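Local coordinates for ATP-dependent Clp protease adapter protein ClpS 2 (Agrobacterium tumefaciens, PDB 4YJM) that probably modulates the substrate specificity of ClpAP-mediated, ATP-dependent protein degradation, acting as an N-end rule adaptor that binds the N-terminal domain of ClpA, at residues D32-P35 and R36-T40. Sequence-based numbering, arbitrary orientation.
Sequences DYTP and REFVT
Thr-34 and Pro-35 meet Phe-38 and Val-39 in a local helix-start contact, where the loop after strand 23-29 turns into helix 36-47 of the ClpS fold. Pro-35 is the N-cap residue, an example of a proline that opens a helix: its side chain has no acceptor for the N-H groups of the first turn, and its part in the helix is played by the carbonyl, which starts the i to i+4 series. Pro-35 O accepts the N-H of Val-39 at an N...O distance of 3.1 Å and, weakly, that of Phe-38 at 3.0 Å. At the next residue, Arg-36 O receives the N-H of Thr-40, repeating the pattern.

Beside this backbone, the methyl of Thr-34 makes the closest contacts between side chains. A chi1 (N-CA-CB-OG1) of -51° sets OG1 beside the backbone N and puts CG2 anti to it; CG2 reaches Val-39 CG2 at 3.7 Å and approaches the Phe-38 ring obliquely, 3.8 Å from CD2. Pro-35 CD adds a looser apolar touch to Phe-38 CB at 4.2 Å.

Before the turn, Asp-31 OD1 accepts the backbone N-H of both Tyr-33 and Thr-34. Phe-93, in the loop between helix 74-91 and strand 97-101, stacks edge-to-face with Phe-38, while Met-58 of helix 51-64 packs on Val-39.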
ATOM      1  N   ASP A  32      -7.664 -11.739  -3.419  1.00 49.19           N
ATOM      2  CA  ASP A  32      -7.722 -13.167  -3.111  1.00 60.35           C
ATOM      3  C   ASP A  32      -6.494 -13.968  -3.512  1.00 48.39           C
ATOM      4  O   ASP A  32      -6.480 -15.177  -3.307  1.00 50.37           O
ATOM      5  CB  ASP A  32      -8.905 -13.831  -3.832  1.00 91.30           C
ATOM      6  CG  ASP A  32     -10.241 -13.254  -3.452  1.00 76.33           C
ATOM      7  OD1 ASP A  32     -10.375 -12.731  -2.330  1.00 80.25           O
ATOM      8  OD2 ASP A  32     -11.170 -13.356  -4.286  1.00 66.48           O
ATOM      9  N   TYR A  33      -5.490 -13.334  -4.117  1.00 47.94           N
ATOM     10  CA  TYR A  33      -4.511 -14.104  -4.902  1.00 52.92           C
ATOM     11  C   TYR A  33      -3.067 -13.818  -4.531  1.00 50.35           C
ATOM     12  O   TYR A  33      -2.196 -14.655  -4.738  1.00 45.38           O
ATOM     13  CB  TYR A  33      -4.707 -13.838  -6.397  1.00 78.84           C
ATOM     14  CG  TYR A  33      -5.966 -14.467  -6.927  1.00 90.35           C
ATOM     15  CD1 TYR A  33      -6.031 -15.835  -7.163  1.00 93.31           C
ATOM     16  CD2 TYR A  33      -7.095 -13.702  -7.172  1.00 95.82           C
ATOM     17  CE1 TYR A  33      -7.185 -16.421  -7.632  1.00 99.52           C
ATOM     18  CE2 TYR A  33      -8.254 -14.282  -7.647  1.00127.87           C
ATOM     19  CZ  TYR A  33      -8.292 -15.640  -7.873  1.00120.82           C
ATOM     20  OH  TYR A  33      -9.444 -16.221  -8.341  1.00118.97           O
ATOM     21  N   THR A  34      -2.803 -12.647  -3.984  1.00 39.41           N
ATOM     22  CA  THR A  34      -1.435 -12.317  -3.623  1.00 36.43           C
ATOM     23  C   THR A  34      -1.107 -12.971  -2.293  1.00 42.25           C
ATOM     24  O   THR A  34      -1.821 -12.753  -1.315  1.00 37.66           O
ATOM     25  CB  THR A  34      -1.225 -10.778  -3.524  1.00 41.62           C
ATOM     26  OG1 THR A  34      -1.718 -10.120  -4.711  1.00 39.74           O
ATOM     27  CG2 THR A  34       0.258 -10.467  -3.346  1.00 44.25           C
ATOM     28  N   PRO A  35       0.001 -13.731  -2.217  1.00 40.54           N
ATOM     29  CA  PRO A  35       0.292 -14.351  -0.919  1.00 53.16           C
ATOM     30  C   PRO A  35       0.570 -13.351   0.194  1.00 41.40           C
ATOM     31  O   PRO A  35       1.251 -12.343  -0.004  1.00 42.58           O
ATOM     32  CB  PRO A  35       1.547 -15.200  -1.194  1.00 62.56           C
ATOM     33  CG  PRO A  35       1.598 -15.368  -2.666  1.00 57.93           C
ATOM     34  CD  PRO A  35       0.954 -14.149  -3.260  1.00 50.63           C
ATOM     35  N   ARG A  36       0.054 -13.678   1.373  1.00 49.82           N
ATOM     36  CA  ARG A  36       0.187 -12.856   2.563  1.00 52.74           C
ATOM     37  C   ARG A  36       1.661 -12.510   2.827  1.00 43.03           C
ATOM     38  O   ARG A  36       2.001 -11.376   3.137  1.00 40.97           O
ATOM     39  CB  ARG A  36      -0.435 -13.609   3.747  1.00 81.36           C
ATOM     40  CG  ARG A  36      -0.394 -12.907   5.099  1.00104.98           C
ATOM     41  CD  ARG A  36      -1.285 -13.614   6.132  1.00147.55           C
ATOM     42  NE  ARG A  36      -2.654 -13.789   5.645  1.00146.33           N
ATOM     43  CZ  ARG A  36      -3.169 -14.931   5.191  1.00142.25           C
ATOM     44  NH1 ARG A  36      -2.447 -16.044   5.159  1.00153.79           N
ATOM     45  NH2 ARG A  36      -4.424 -14.958   4.769  1.00154.66           N
ATOM     46  N   GLU A  37       2.535 -13.492   2.688  1.00 38.92           N
ATOM     47  CA  GLU A  37       3.937 -13.300   3.012  1.00 45.73           C
ATOM     48  C   GLU A  37       4.638 -12.419   1.975  1.00 45.60           C
ATOM     49  O   GLU A  37       5.618 -11.754   2.302  1.00 40.86           O
ATOM     50  CB  GLU A  37       4.643 -14.648   3.143  1.00 85.64           C
ATOM     51  CG  GLU A  37       4.256 -15.407   4.396  1.00127.06           C
ATOM     52  CD  GLU A  37       4.418 -14.572   5.651  1.00165.86           C
ATOM     53  OE1 GLU A  37       5.336 -13.725   5.693  1.00184.03           O
ATOM     54  OE2 GLU A  37       3.613 -14.751   6.588  1.00198.10           O
ATOM     55  N   PHE A  38       4.134 -12.413   0.741  1.00 34.71           N
ATOM     56  CA  PHE A  38       4.648 -11.505  -0.287  1.00 35.08           C
ATOM     57  C   PHE A  38       4.280 -10.079   0.059  1.00 41.64           C
ATOM     58  O   PHE A  38       5.116  -9.186  -0.040  1.00 35.95           O
ATOM     59  CB  PHE A  38       4.114 -11.845  -1.687  1.00 40.26           C
ATOM     60  CG  PHE A  38       4.715 -10.991  -2.795  1.00 34.20           C
ATOM     61  CD1 PHE A  38       6.027 -11.201  -3.237  1.00 38.92           C
ATOM     62  CD2 PHE A  38       3.978  -9.991  -3.391  1.00 34.48           C
ATOM     63  CE1 PHE A  38       6.578 -10.403  -4.258  1.00 34.59           C
ATOM     64  CE2 PHE A  38       4.522  -9.190  -4.390  1.00 35.61           C
ATOM     65  CZ  PHE A  38       5.810  -9.397  -4.825  1.00 34.26           C
ATOM     66  N   VAL A  39       3.034  -9.850   0.471  1.00 35.34           N
ATOM     67  CA  VAL A  39       2.617  -8.472   0.819  1.00 28.00           C
ATOM     68  C   VAL A  39       3.438  -7.955   1.980  1.00 26.95           C
ATOM     69  O   VAL A  39       3.814  -6.782   1.993  1.00 37.69           O
ATOM     70  CB  VAL A  39       1.096  -8.376   1.157  1.00 35.78           C
ATOM     71  CG1 VAL A  39       0.654  -6.942   1.468  1.00 27.92           C
ATOM     72  CG2 VAL A  39       0.288  -8.889   0.004  1.00 32.79           C
ATOM     73  N   THR A  40       3.702  -8.796   2.968  1.00 29.22           N
ATOM     74  CA  THR A  40       4.543  -8.400   4.086  1.00 32.40           C
ATOM     75  C   THR A  40       5.912  -7.879   3.625  1.00 36.57           C
ATOM     76  O   THR A  40       6.378  -6.831   4.097  1.00 29.75           O
ATOM     77  CB  THR A  40       4.721  -9.565   5.062  1.00 45.08           C
ATOM     78  OG1 THR A  40       3.506  -9.739   5.794  1.00 44.32           O
ATOM     79  CG2 THR A  40       5.854  -9.311   6.048  1.00 41.76           C
TER